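Local coordinates for imelysin-like protein (Psychrobacter arcticus, PDB 3PF0) that is of unknown function but belongs to the imelysin-like family and may act as a metalloendopeptidase, at residues S111-P119 with Q229-L237; Y54-M62 with K281-I291. All coordinates share one frame; numbering follows the deposited sequence. Where two conformers were deposited one is given.

Contact 1: S111-P119 with Q229-L237; sequences SAEMVNFGP and QWFNSLLSL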
ATOM      1  N   SER A 111      -3.050  -0.817   1.356  1.00 30.96           N
ATOM      2  CA  SER A 111      -3.905   0.174   2.002  1.00 31.16           C
ATOM      3  C   SER A 111      -3.069   1.106   2.887  1.00 35.66           C
ATOM      4  O   SER A 111      -3.202   2.320   2.763  1.00 37.74           O
ATOM      5  CB  SER A 111      -4.991  -0.523   2.813  1.00 35.24           C
ATOM      6  OG  SER A 111      -5.881  -1.154   1.906  1.00 44.58           O
ATOM      7  N   ALA A 112      -2.160   0.552   3.718  1.00 31.40           N
ATOM      8  CA  ALA A 112      -1.266   1.329   4.605  1.00 31.69           C
ATOM      9  C   ALA A 112      -0.317   2.266   3.816  1.00 35.99           C
ATOM     10  O   ALA A 112       0.167   3.265   4.364  1.00 34.92           O
ATOM     11  CB  ALA A 112      -0.448   0.388   5.491  1.00 31.81           C
ATOM     12  N   GLU A 113      -0.092   1.969   2.518  1.00 33.22           N
ATOM     13  CA  GLU A 113       0.767   2.776   1.639  1.00 33.40           C
ATOM     14  C   GLU A 113       0.144   4.156   1.302  1.00 37.49           C
ATOM     15  O   GLU A 113       0.800   4.975   0.652  1.00 38.69           O
ATOM     16  CB  GLU A 113       1.102   2.008   0.356  1.00 34.72           C
ATOM     17  CG  GLU A 113       2.276   1.065   0.550  1.00 43.54           C
ATOM     18  CD  GLU A 113       2.689   0.256  -0.662  1.00 50.31           C
ATOM     19  OE1 GLU A 113       1.849   0.062  -1.567  1.00 46.04           O
ATOM     20  OE2 GLU A 113       3.838  -0.234  -0.682  1.00 41.15           O
HETATM   21  N   MSE A 114      -1.085   4.430   1.788  1.00 33.01           N
HETATM   22  CA  MSE A 114      -1.754   5.732   1.648  1.00 32.67           C
HETATM   23  C   MSE A 114      -0.911   6.823   2.349  1.00 35.89           C
HETATM   24  O   MSE A 114      -1.058   7.996   2.036  1.00 36.53           O
HETATM   25  CB  MSE A 114      -3.186   5.678   2.230  1.00 34.60           C
HETATM   26  CG  MSE A 114      -3.223   5.598   3.757  1.00 41.02           C
HETATM   27 SE   MSE A 114      -5.001   5.606   4.536  0.75 49.32          SE
HETATM   28  CE  MSE A 114      -4.943   3.902   5.392  1.00 45.17           C
ATOM     29  N   VAL A 115      -0.062   6.409   3.322  1.00 32.05           N
ATOM     30  CA  VAL A 115       0.889   7.229   4.080  1.00 32.71           C
ATOM     31  C   VAL A 115       2.278   6.964   3.467  1.00 38.48           C
ATOM     32  O   VAL A 115       2.716   5.813   3.420  1.00 37.89           O
ATOM     33  CB  VAL A 115       0.820   6.922   5.610  1.00 36.33           C
ATOM     34  CG1 VAL A 115       1.923   7.634   6.387  1.00 36.23           C
ATOM     35  CG2 VAL A 115      -0.544   7.289   6.174  1.00 36.42           C
ATOM     36  N   ASN A 116       2.931   8.007   2.942  1.00 36.41           N
ATOM     37  CA  ASN A 116       4.249   7.891   2.300  1.00 36.23           C
ATOM     38  C   ASN A 116       5.325   8.649   3.113  1.00 41.48           C
ATOM     39  O   ASN A 116       6.408   8.936   2.605  1.00 41.74           O
ATOM     40  CB  ASN A 116       4.176   8.422   0.852  1.00 35.23           C
ATOM     41  CG  ASN A 116       3.988   9.921   0.743  1.00 49.74           C
ATOM     42  OD1 ASN A 116       3.567  10.599   1.694  1.00 40.92           O
ATOM     43  ND2 ASN A 116       4.353  10.482  -0.406  1.00 39.33           N
ATOM     44  N   PHE A 117       5.024   8.950   4.379  1.00 38.49           N
ATOM     45  CA  PHE A 117       5.920   9.698   5.251  1.00 38.24           C
ATOM     46  C   PHE A 117       5.943   9.092   6.642  1.00 41.64           C
ATOM     47  O   PHE A 117       5.137   8.218   6.949  1.00 41.05           O
ATOM     48  CB  PHE A 117       5.459  11.175   5.308  1.00 40.34           C
ATOM     49  CG  PHE A 117       4.061  11.381   5.846  1.00 40.59           C
ATOM     50  CD1 PHE A 117       2.951  11.265   5.014  1.00 42.09           C
ATOM     51  CD2 PHE A 117       3.854  11.730   7.180  1.00 41.51           C
ATOM     52  CE1 PHE A 117       1.657  11.444   5.516  1.00 42.86           C
ATOM     53  CE2 PHE A 117       2.561  11.913   7.680  1.00 43.69           C
ATOM     54  CZ  PHE A 117       1.472  11.781   6.843  1.00 41.56           C
ATOM     55  N   GLY A 118       6.854   9.578   7.474  1.00 38.56           N
ATOM     56  CA  GLY A 118       6.961   9.169   8.866  1.00 37.93           C
ATOM     57  C   GLY A 118       7.624   7.838   9.160  1.00 40.55           C
ATOM     58  O   GLY A 118       8.574   7.450   8.482  1.00 39.79           O
ATOM     59  N   PRO A 119       7.164   7.155  10.235  1.00 37.49           N
ATOM     60  CA  PRO A 119       7.800   5.898  10.678  1.00 36.78           C
ATOM     61  C   PRO A 119       8.044   4.835   9.601  1.00 38.55           C
ATOM     62  O   PRO A 119       9.068   4.153   9.677  1.00 36.38           O
ATOM     63  CB  PRO A 119       6.815   5.355  11.714  1.00 38.34           C
ATOM     64  CG  PRO A 119       6.117   6.534  12.222  1.00 43.56           C
ATOM     65  CD  PRO A 119       6.064   7.544  11.140  1.00 39.43           C
ATOM     66  N   GLN A 229       0.539  17.635   4.059  1.00 40.27           N
ATOM     67  CA  GLN A 229       1.285  16.385   3.959  1.00 38.11           C
ATOM     68  C   GLN A 229       0.356  15.201   3.737  1.00 41.38           C
ATOM     69  O   GLN A 229       0.682  14.335   2.927  1.00 41.24           O
ATOM     70  CB  GLN A 229       2.160  16.146   5.207  1.00 38.75           C
ATOM     71  CG  GLN A 229       3.260  15.099   4.955  1.00 43.01           C
ATOM     72  CD  GLN A 229       4.451  15.180   5.873  1.00 58.53           C
ATOM     73  OE1 GLN A 229       4.351  15.492   7.069  1.00 51.84           O
ATOM     74  NE2 GLN A 229       5.601  14.817   5.341  1.00 51.46           N
ATOM     75  N   TRP A 230      -0.777  15.156   4.461  1.00 38.02           N
ATOM     76  CA  TRP A 230      -1.769  14.087   4.384  1.00 36.73           C
ATOM     77  C   TRP A 230      -2.365  13.961   2.960  1.00 38.98           C
ATOM     78  O   TRP A 230      -2.354  12.864   2.405  1.00 36.81           O
ATOM     79  CB  TRP A 230      -2.877  14.309   5.437  1.00 36.16           C
ATOM     80  CG  TRP A 230      -4.133  13.498   5.243  1.00 37.07           C
ATOM     81  CD1 TRP A 230      -5.382  13.980   4.997  1.00 40.91           C
ATOM     82  CD2 TRP A 230      -4.256  12.065   5.273  1.00 36.09           C
ATOM     83  NE1 TRP A 230      -6.282  12.944   4.894  1.00 40.15           N
ATOM     84  CE2 TRP A 230      -5.620  11.757   5.064  1.00 40.51           C
ATOM     85  CE3 TRP A 230      -3.339  11.008   5.434  1.00 36.51           C
ATOM     86  CZ2 TRP A 230      -6.096  10.439   5.024  1.00 39.18           C
ATOM     87  CZ3 TRP A 230      -3.810   9.705   5.388  1.00 37.48           C
ATOM     88  CH2 TRP A 230      -5.175   9.429   5.197  1.00 38.54           C
ATOM     89  N   PHE A 231      -2.866  15.063   2.374  1.00 36.06           N
ATOM     90  CA  PHE A 231      -3.485  15.011   1.054  1.00 35.75           C
ATOM     91  C   PHE A 231      -2.457  14.844  -0.068  1.00 40.55           C
ATOM     92  O   PHE A 231      -2.794  14.271  -1.108  1.00 40.04           O
ATOM     93  CB  PHE A 231      -4.383  16.223   0.803  1.00 38.63           C
ATOM     94  CG  PHE A 231      -5.692  16.100   1.533  1.00 40.03           C
ATOM     95  CD1 PHE A 231      -6.706  15.287   1.041  1.00 42.83           C
ATOM     96  CD2 PHE A 231      -5.896  16.752   2.742  1.00 42.46           C
ATOM     97  CE1 PHE A 231      -7.909  15.147   1.734  1.00 43.83           C
ATOM     98  CE2 PHE A 231      -7.094  16.600   3.442  1.00 45.45           C
ATOM     99  CZ  PHE A 231      -8.092  15.801   2.932  1.00 43.41           C
ATOM    100  N   ASN A 232      -1.207  15.292   0.144  1.00 37.25           N
ATOM    101  CA  ASN A 232      -0.170  15.073  -0.856  1.00 37.66           C
ATOM    102  C   ASN A 232       0.238  13.600  -0.830  1.00 41.86           C
ATOM    103  O   ASN A 232       0.599  13.046  -1.866  1.00 42.90           O
ATOM    104  CB  ASN A 232       1.022  15.994  -0.655  1.00 38.31           C
ATOM    105  CG  ASN A 232       0.850  17.280  -1.409  1.00 54.89           C
ATOM    106  OD1 ASN A 232       1.083  17.340  -2.621  1.00 49.58           O
ATOM    107  ND2 ASN A 232       0.345  18.308  -0.734  1.00 41.77           N
ATOM    108  N   SER A 233       0.115  12.961   0.344  1.00 36.91           N
ATOM    109  CA  SER A 233       0.378  11.541   0.532  1.00 35.55           C
ATOM    110  C   SER A 233      -0.674  10.733  -0.235  1.00 40.50           C
ATOM    111  O   SER A 233      -0.329   9.755  -0.898  1.00 39.97           O
ATOM    112  CB  SER A 233       0.356  11.183   2.017  1.00 36.26           C
ATOM    113  OG  SER A 233       0.767   9.844   2.226  1.00 40.55           O
ATOM    114  N   LEU A 234      -1.955  11.161  -0.152  1.00 37.71           N
ATOM    115  CA  LEU A 234      -3.065  10.514  -0.850  1.00 37.15           C
ATOM    116  C   LEU A 234      -2.914  10.699  -2.346  1.00 41.42           C
ATOM    117  O   LEU A 234      -3.154   9.751  -3.099  1.00 41.08           O
ATOM    118  CB  LEU A 234      -4.434  11.031  -0.375  1.00 37.62           C
ATOM    119  CG  LEU A 234      -4.850  10.707   1.067  1.00 41.33           C
ATOM    120  CD1 LEU A 234      -6.204  11.312   1.374  1.00 42.36           C
ATOM    121  CD2 LEU A 234      -4.868   9.196   1.335  1.00 40.74           C
ATOM    122  N   LEU A 235      -2.461  11.898  -2.775  1.00 38.32           N
ATOM    123  CA  LEU A 235      -2.218  12.200  -4.191  1.00 38.44           C
ATOM    124  C   LEU A 235      -1.083  11.303  -4.719  1.00 43.66           C
ATOM    125  O   LEU A 235      -1.199  10.779  -5.833  1.00 43.46           O
ATOM    126  CB  LEU A 235      -1.902  13.699  -4.387  1.00 38.99           C
ATOM    127  CG  LEU A 235      -1.379  14.177  -5.761  1.00 43.53           C
ATOM    128  CD1 LEU A 235      -2.385  13.926  -6.897  1.00 43.33           C
ATOM    129  CD2 LEU A 235      -0.995  15.638  -5.700  1.00 46.68           C
ATOM    130  N   SER A 236      -0.008  11.120  -3.901  1.00 40.97           N
ATOM    131  CA  SER A 236       1.150  10.283  -4.232  0.50 40.55           C
ATOM    132  C   SER A 236       0.735   8.825  -4.420  1.00 43.72           C
ATOM    133  O   SER A 236       1.302   8.139  -5.260  1.00 43.73           O
ATOM    134  CB  SER A 236       2.215  10.387  -3.144  0.50 44.44           C
ATOM    135  OG  SER A 236       3.366   9.619  -3.455  0.50 54.20           O
ATOM    136  N   LEU A 237      -0.263   8.354  -3.635  1.00 39.76           N
ATOM    137  CA  LEU A 237      -0.770   6.977  -3.704  1.00 37.85           C
ATOM    138  C   LEU A 237      -1.290   6.655  -5.115  1.00 42.00           C
ATOM    139  O   LEU A 237      -0.903   5.637  -5.684  1.00 40.33           O
ATOM    140  CB  LEU A 237      -1.882   6.741  -2.649  1.00 37.13           C
ATOM    141  CG  LEU A 237      -2.531   5.342  -2.621  1.00 40.44           C
ATOM    142  CD1 LEU A 237      -1.567   4.282  -2.090  1.00 39.15           C
ATOM    143  CD2 LEU A 237      -3.782   5.342  -1.785  1.00 43.08           C
TER
HETATM  144  O   HOH W   1       1.041   7.396  -0.771  1.00 30.21           O
HETATM  145  O   HOH W   2       3.872  13.334  -1.223  1.00 45.45           O
HETATM  146  O   HOH W   3       5.397   8.206  -2.312  1.00 51.65           O
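Ser233 OG sits among three polar atoms of the loop that follows helix 92-112, an example of one helix hydroxyl meeting successive backbone groups of a loop. It accepts from Asn116 N at 2.9 Å, along a bent line with an N-H...O angle of 137°. Met114 O, 2.6 Å from Ser233 OG, is an acceptor within reach of the hydroxyl, though its claim on the proton is not settled; Asn116 OD1 lies 2.9 Å from Ser233 OG. A water that donates to both Glu113 O and Ser233 O adds a second link between the backbones. In this all-alpha imelysin fold the chain leaves helix 92-112 by a type I beta turn, Ala112 to Val115, and is laid against the side of helix 225-250. Beyond the turn, a chi1 of 60° tucks CG of Phe117 in between its own N and C, and this turns the ring to Gln229. Gln229 CG stands over the centre of one face, 3.8 Å from the ring centroid, and the Gln229 amide stacks on that face within 6° of parallel. Val115 CG1 lies over the rim of the opposite face, while Ser233 CB comes to the ring edge, 3.7 Å from Phe117 CE1. A serine in place of Phe117 would probably open a gap between Val115 and Gln229 and leave the glutamine amide free to turn. Deeper in, the selenium of selenomethionine Met114 forms a Met-aromatic contact at the Trp230 edge, SE to CH2 3.9 Å. Val115 CG2 meets the same edge, 4.1 Å from Trp230 CZ3.

Contact 2: Y54-M62 with K281-I291; sequences YLTHVANDM and KAMTDPVLTAI
Tyr54 reaches across to the helix that starts at Pro286, and the neighbours change along its side chain. CG lies anti to the backbone N (chi1 174°), which sends the ring outward from its helix. At the root, Tyr54 CB touches Ile291 CD1 at 3.9 Å. One carbon into the ring, Tyr54 CD1 has Val287 CG1 at its edge, 3.7 Å away and in the ring plane. Next, Tyr54 CE1 lies 3.8 Å from Leu288 CB, with the carboxylate of Asp285 also near that edge. At the tip, Tyr54 OH donates to a water at 2.6 Å and is also hydrogen-bonded to Trp230 of helix 225-250. That water donates hydrogen bonds to Ala282 O and Asp285 OD2. The contact pairs helix 48-84 with a broken helix: segments 54-62 and 286-291 run nearly antiparallel, at 159°, and Asp285 sits in the break as N-cap, its OD1 accepting a weak bond from Val287 N. The other oxygen, Asp285 OD2, is also taken by His57 NE2 at 2.8 Å, on the syn side but 27° out of the carboxylate plane. His57 ND1 donates in turn to Asp61 OD2 at 2.7 Å, so carboxylates hold both ring nitrogens and fix the imidazole's rotation. Over one face of that ring, Val287 CG2 makes a CH-pi contact, 4.0 Å from the His57 centroid.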
ATOM      1  N   TYR A  54      -9.990  16.721  12.481  1.00 41.74           N
ATOM      2  CA  TYR A  54      -9.891  15.891  11.275  1.00 40.04           C
ATOM      3  C   TYR A  54      -8.592  15.079  11.276  1.00 43.39           C
ATOM      4  O   TYR A  54      -8.654  13.866  11.075  1.00 41.62           O
ATOM      5  CB  TYR A  54     -10.028  16.724   9.986  1.00 41.44           C
ATOM      6  CG  TYR A  54      -9.795  15.927   8.718  1.00 41.73           C
ATOM      7  CD1 TYR A  54     -10.741  15.011   8.262  1.00 43.53           C
ATOM      8  CD2 TYR A  54      -8.632  16.091   7.974  1.00 41.63           C
ATOM      9  CE1 TYR A  54     -10.525  14.263   7.104  1.00 42.98           C
ATOM     10  CE2 TYR A  54      -8.400  15.344   6.817  1.00 41.72           C
ATOM     11  CZ  TYR A  54      -9.351  14.435   6.384  1.00 48.56           C
ATOM     12  OH  TYR A  54      -9.120  13.708   5.244  1.00 47.81           O
ATOM     13  N   LEU A  55      -7.438  15.735  11.533  1.00 41.59           N
ATOM     14  CA  LEU A  55      -6.109  15.105  11.580  1.00 40.81           C
ATOM     15  C   LEU A  55      -6.025  14.046  12.698  1.00 44.74           C
ATOM     16  O   LEU A  55      -5.392  13.015  12.498  1.00 43.19           O
ATOM     17  CB  LEU A  55      -4.996  16.159  11.754  1.00 41.36           C
ATOM     18  CG  LEU A  55      -4.743  17.118  10.569  1.00 46.01           C
ATOM     19  CD1 LEU A  55      -3.954  18.320  11.015  1.00 46.53           C
ATOM     20  CD2 LEU A  55      -4.036  16.418   9.397  1.00 46.40           C
ATOM     21  N   THR A  56      -6.699  14.277  13.842  1.00 42.70           N
ATOM     22  CA  THR A  56      -6.767  13.322  14.959  1.00 41.87           C
ATOM     23  C   THR A  56      -7.584  12.097  14.513  1.00 45.27           C
ATOM     24  O   THR A  56      -7.207  10.964  14.824  1.00 44.04           O
ATOM     25  CB  THR A  56      -7.345  14.003  16.214  1.00 46.59           C
ATOM     26  OG1 THR A  56      -6.511  15.113  16.551  1.00 46.33           O
ATOM     27  CG2 THR A  56      -7.438  13.067  17.409  1.00 43.63           C
ATOM     28  N   HIS A  57      -8.672  12.333  13.754  1.00 42.20           N
ATOM     29  CA  HIS A  57      -9.544  11.285  13.228  1.00 41.71           C
ATOM     30  C   HIS A  57      -8.787  10.446  12.158  1.00 44.82           C
ATOM     31  O   HIS A  57      -8.950   9.225  12.112  1.00 44.66           O
ATOM     32  CB  HIS A  57     -10.848  11.915  12.684  1.00 43.54           C
ATOM     33  CG  HIS A  57     -11.454  11.200  11.522  1.00 46.53           C
ATOM     34  ND1 HIS A  57     -12.275  10.107  11.700  1.00 48.21           N
ATOM     35  CD2 HIS A  57     -11.345  11.455  10.198  1.00 47.62           C
ATOM     36  CE1 HIS A  57     -12.622   9.719  10.487  1.00 47.01           C
ATOM     37  NE2 HIS A  57     -12.089  10.503   9.553  1.00 47.16           N
ATOM     38  N   VAL A  58      -7.943  11.093  11.338  1.00 40.22           N
ATOM     39  CA  VAL A  58      -7.162  10.433  10.287  1.00 38.87           C
ATOM     40  C   VAL A  58      -6.137   9.479  10.930  1.00 41.10           C
ATOM     41  O   VAL A  58      -5.985   8.340  10.477  1.00 38.99           O
ATOM     42  CB  VAL A  58      -6.507  11.497   9.356  1.00 43.02           C
ATOM     43  CG1 VAL A  58      -5.270  10.962   8.635  1.00 41.57           C
ATOM     44  CG2 VAL A  58      -7.528  12.046   8.363  1.00 43.41           C
ATOM     45  N   ALA A  59      -5.478   9.931  12.007  1.00 38.15           N
ATOM     46  CA  ALA A  59      -4.496   9.131  12.734  1.00 37.07           C
ATOM     47  C   ALA A  59      -5.162   7.924  13.413  1.00 40.61           C
ATOM     48  O   ALA A  59      -4.749   6.789  13.179  1.00 39.58           O
ATOM     49  CB  ALA A  59      -3.777   9.995  13.768  1.00 38.10           C
ATOM     50  N   ASN A  60      -6.233   8.165  14.173  1.00 37.84           N
ATOM     51  CA  ASN A  60      -6.929   7.145  14.948  1.00 37.98           C
ATOM     52  C   ASN A  60      -7.797   6.192  14.130  1.00 42.92           C
ATOM     53  O   ASN A  60      -7.870   5.019  14.494  1.00 42.07           O
ATOM     54  CB  ASN A  60      -7.796   7.805  16.035  1.00 37.18           C
ATOM     55  CG  ASN A  60      -6.991   8.436  17.147  1.00 54.53           C
ATOM     56  OD1 ASN A  60      -5.876   8.003  17.470  1.00 43.32           O
ATOM     57  ND2 ASN A  60      -7.556   9.453  17.788  1.00 49.04           N
ATOM     58  N   ASP A  61      -8.504   6.682  13.092  1.00 40.20           N
ATOM     59  CA  ASP A  61      -9.440   5.842  12.343  1.00 40.20           C
ATOM     60  C   ASP A  61      -8.898   5.319  11.001  1.00 44.00           C
ATOM     61  O   ASP A  61      -9.533   4.437  10.417  1.00 43.72           O
ATOM     62  CB  ASP A  61     -10.765   6.587  12.115  1.00 43.46           C
ATOM     63  CG  ASP A  61     -11.459   7.014  13.408  1.00 60.80           C
ATOM     64  OD1 ASP A  61     -11.252   6.342  14.453  1.00 62.85           O
ATOM     65  OD2 ASP A  61     -12.218   8.006  13.377  1.00 67.26           O
HETATM   66  N   MSE A  62      -7.738   5.807  10.525  1.00 39.88           N
HETATM   67  CA  MSE A  62      -7.248   5.326   9.234  1.00 39.57           C
HETATM   68  C   MSE A  62      -5.786   4.883   9.242  1.00 40.72           C
HETATM   69  O   MSE A  62      -5.511   3.754   8.838  1.00 39.24           O
HETATM   70  CB  MSE A  62      -7.465   6.378   8.140  1.00 42.95           C
HETATM   71  CG  MSE A  62      -8.919   6.466   7.707  1.00 52.30           C
HETATM   72 SE   MSE A  62      -9.202   7.694   6.254  0.75 62.69          SE
HETATM   73  CE  MSE A  62     -11.117   8.046   6.498  1.00 61.18           C
ATOM     74  N   LYS A 281     -12.379   5.473   0.784  1.00 41.62           N
ATOM     75  CA  LYS A 281     -12.719   5.601   2.210  1.00 41.47           C
ATOM     76  C   LYS A 281     -12.314   6.988   2.726  1.00 46.04           C
ATOM     77  O   LYS A 281     -13.043   7.582   3.513  1.00 46.57           O
ATOM     78  CB  LYS A 281     -12.016   4.499   3.025  1.00 43.09           C
ATOM     79  CG  LYS A 281     -12.776   4.067   4.272  1.00 61.03           C
ATOM     80  CD  LYS A 281     -11.838   3.771   5.429  1.00 70.11           C
ATOM     81  CE  LYS A 281     -12.589   3.619   6.730  1.00 83.18           C
ATOM     82  NZ  LYS A 281     -11.681   3.726   7.905  1.00 91.47           N
ATOM     83  N   ALA A 282     -11.161   7.508   2.253  1.00 43.02           N
ATOM     84  CA  ALA A 282     -10.638   8.822   2.620  1.00 43.29           C
ATOM     85  C   ALA A 282     -11.428   9.956   1.943  1.00 49.73           C
ATOM     86  O   ALA A 282     -11.733  10.948   2.607  1.00 50.27           O
ATOM     87  CB  ALA A 282      -9.165   8.916   2.249  1.00 42.97           C
HETATM   88  N   MSE A 283     -11.762   9.805   0.636  1.00 47.61           N
HETATM   89  CA  MSE A 283     -12.474  10.811  -0.166  1.00 49.46           C
HETATM   90  C   MSE A 283     -13.969  10.916   0.156  1.00 54.34           C
HETATM   91  O   MSE A 283     -14.522  12.007   0.007  1.00 55.43           O
HETATM   92  CB  MSE A 283     -12.317  10.547  -1.676  1.00 52.42           C
HETATM   93  CG  MSE A 283     -10.888  10.712  -2.200  1.00 59.69           C
HETATM   94 SE   MSE A 283      -9.979  12.297  -1.539  0.75 69.42          SE
HETATM   95  CE  MSE A 283      -8.168  11.848  -2.059  1.00 64.96           C
ATOM     96  N   THR A 284     -14.630   9.800   0.546  1.00 50.11           N
ATOM     97  CA  THR A 284     -16.072   9.782   0.857  1.00 50.89           C
ATOM     98  C   THR A 284     -16.315   9.835   2.384  1.00 53.85           C
ATOM     99  O   THR A 284     -17.454   9.660   2.838  1.00 54.81           O
ATOM    100  CB  THR A 284     -16.784   8.570   0.216  1.00 59.59           C
ATOM    101  OG1 THR A 284     -16.335   7.362   0.836  1.00 58.83           O
ATOM    102  CG2 THR A 284     -16.609   8.508  -1.310  1.00 58.76           C
ATOM    103  N   ASP A 285     -15.242  10.093   3.159  1.00 47.35           N
ATOM    104  CA  ASP A 285     -15.269  10.215   4.609  1.00 45.99           C
ATOM    105  C   ASP A 285     -16.202  11.377   5.003  1.00 50.06           C
ATOM    106  O   ASP A 285     -15.991  12.496   4.530  1.00 50.32           O
ATOM    107  CB  ASP A 285     -13.833  10.419   5.135  1.00 46.58           C
ATOM    108  CG  ASP A 285     -13.660  10.774   6.604  1.00 55.02           C
ATOM    109  OD1 ASP A 285     -14.551  10.424   7.418  1.00 55.03           O
ATOM    110  OD2 ASP A 285     -12.611  11.354   6.948  1.00 60.62           O
ATOM    111  N   PRO A 286     -17.258  11.109   5.818  1.00 46.01           N
ATOM    112  CA  PRO A 286     -18.199  12.181   6.207  1.00 47.48           C
ATOM    113  C   PRO A 286     -17.550  13.406   6.861  1.00 51.09           C
ATOM    114  O   PRO A 286     -18.043  14.516   6.667  1.00 52.07           O
ATOM    115  CB  PRO A 286     -19.138  11.494   7.210  1.00 49.60           C
ATOM    116  CG  PRO A 286     -19.034  10.057   6.917  1.00 52.93           C
ATOM    117  CD  PRO A 286     -17.640   9.815   6.420  1.00 46.59           C
ATOM    118  N   VAL A 287     -16.462  13.208   7.636  1.00 46.09           N
ATOM    119  CA  VAL A 287     -15.732  14.279   8.323  1.00 46.16           C
ATOM    120  C   VAL A 287     -15.119  15.229   7.276  1.00 50.97           C
ATOM    121  O   VAL A 287     -15.181  16.445   7.449  1.00 51.99           O
ATOM    122  CB  VAL A 287     -14.667  13.709   9.309  1.00 48.61           C
ATOM    123  CG1 VAL A 287     -13.946  14.821  10.075  1.00 48.70           C
ATOM    124  CG2 VAL A 287     -15.307  12.730  10.291  1.00 48.33           C
ATOM    125  N   LEU A 288     -14.583  14.678   6.173  1.00 46.89           N
ATOM    126  CA  LEU A 288     -13.984  15.475   5.109  1.00 46.80           C
ATOM    127  C   LEU A 288     -15.045  16.120   4.214  1.00 53.65           C
ATOM    128  O   LEU A 288     -14.861  17.275   3.823  1.00 53.93           O
ATOM    129  CB  LEU A 288     -13.006  14.637   4.259  1.00 44.72           C
ATOM    130  CG  LEU A 288     -12.337  15.353   3.078  1.00 48.88           C
ATOM    131  CD1 LEU A 288     -11.520  16.561   3.538  1.00 48.88           C
ATOM    132  CD2 LEU A 288     -11.516  14.380   2.238  1.00 50.72           C
ATOM    133  N   THR A 289     -16.129  15.384   3.869  1.00 52.02           N
ATOM    134  CA  THR A 289     -17.207  15.896   3.002  1.00 53.81           C
ATOM    135  C   THR A 289     -17.915  17.089   3.669  1.00 61.11           C
ATOM    136  O   THR A 289     -18.393  17.973   2.957  1.00 62.75           O
ATOM    137  CB  THR A 289     -18.201  14.795   2.593  1.00 61.79           C
ATOM    138  OG1 THR A 289     -18.815  14.238   3.753  1.00 62.30           O
ATOM    139  CG2 THR A 289     -17.554  13.692   1.741  1.00 60.22           C
ATOM    140  N   ALA A 290     -17.938  17.131   5.025  1.00 58.03           N
ATOM    141  CA  ALA A 290     -18.517  18.232   5.804  1.00 60.06           C
ATOM    142  C   ALA A 290     -17.628  19.482   5.713  1.00 65.80           C
ATOM    143  O   ALA A 290     -18.147  20.601   5.678  1.00 67.59           O
ATOM    144  CB  ALA A 290     -18.703  17.817   7.257  1.00 60.49           C
ATOM    145  N   ILE A 291     -16.292  19.287   5.662  1.00 61.11           N
ATOM    146  CA  ILE A 291     -15.298  20.359   5.525  1.00 61.22           C
ATOM    147  C   ILE A 291     -15.436  20.980   4.117  1.00 67.91           C
ATOM    148  O   ILE A 291     -15.416  22.206   3.982  1.00 68.27           O
ATOM    149  CB  ILE A 291     -13.861  19.820   5.821  1.00 61.69           C
ATOM    150  CG1 ILE A 291     -13.685  19.536   7.327  1.00 61.29           C
ATOM    151  CG2 ILE A 291     -12.763  20.767   5.310  1.00 61.96           C
ATOM    152  CD1 ILE A 291     -12.529  18.586   7.715  1.00 64.52           C
TER
HETATM  153  O   HOH W   4     -10.557  11.519   5.163  1.00 41.26           O

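In the fold
From the N terminus, helix 48-84 first supplies residues 54-62, whose partners come much later. The end of helix 92-112 and the loop after it (111-119) meet residues 229-237 of helix 225-250 in contact 1, closing a span of 109 intervening residues. Only when helix 268-283 gives way to helix 286-292 does contact 2 close the outer loop, with contact 1 nested inside it. The disulfide Cys85-Cys186 crosses contact 1 in chain order and also lies within the outer loop. The two contacts, with centres about 14 Å apart, meet directly: Met114 against the backbone of Met62 ties the loop after helix 92-112 to helix 48-84, and Phe231 of helix 225-250 touches Leu288.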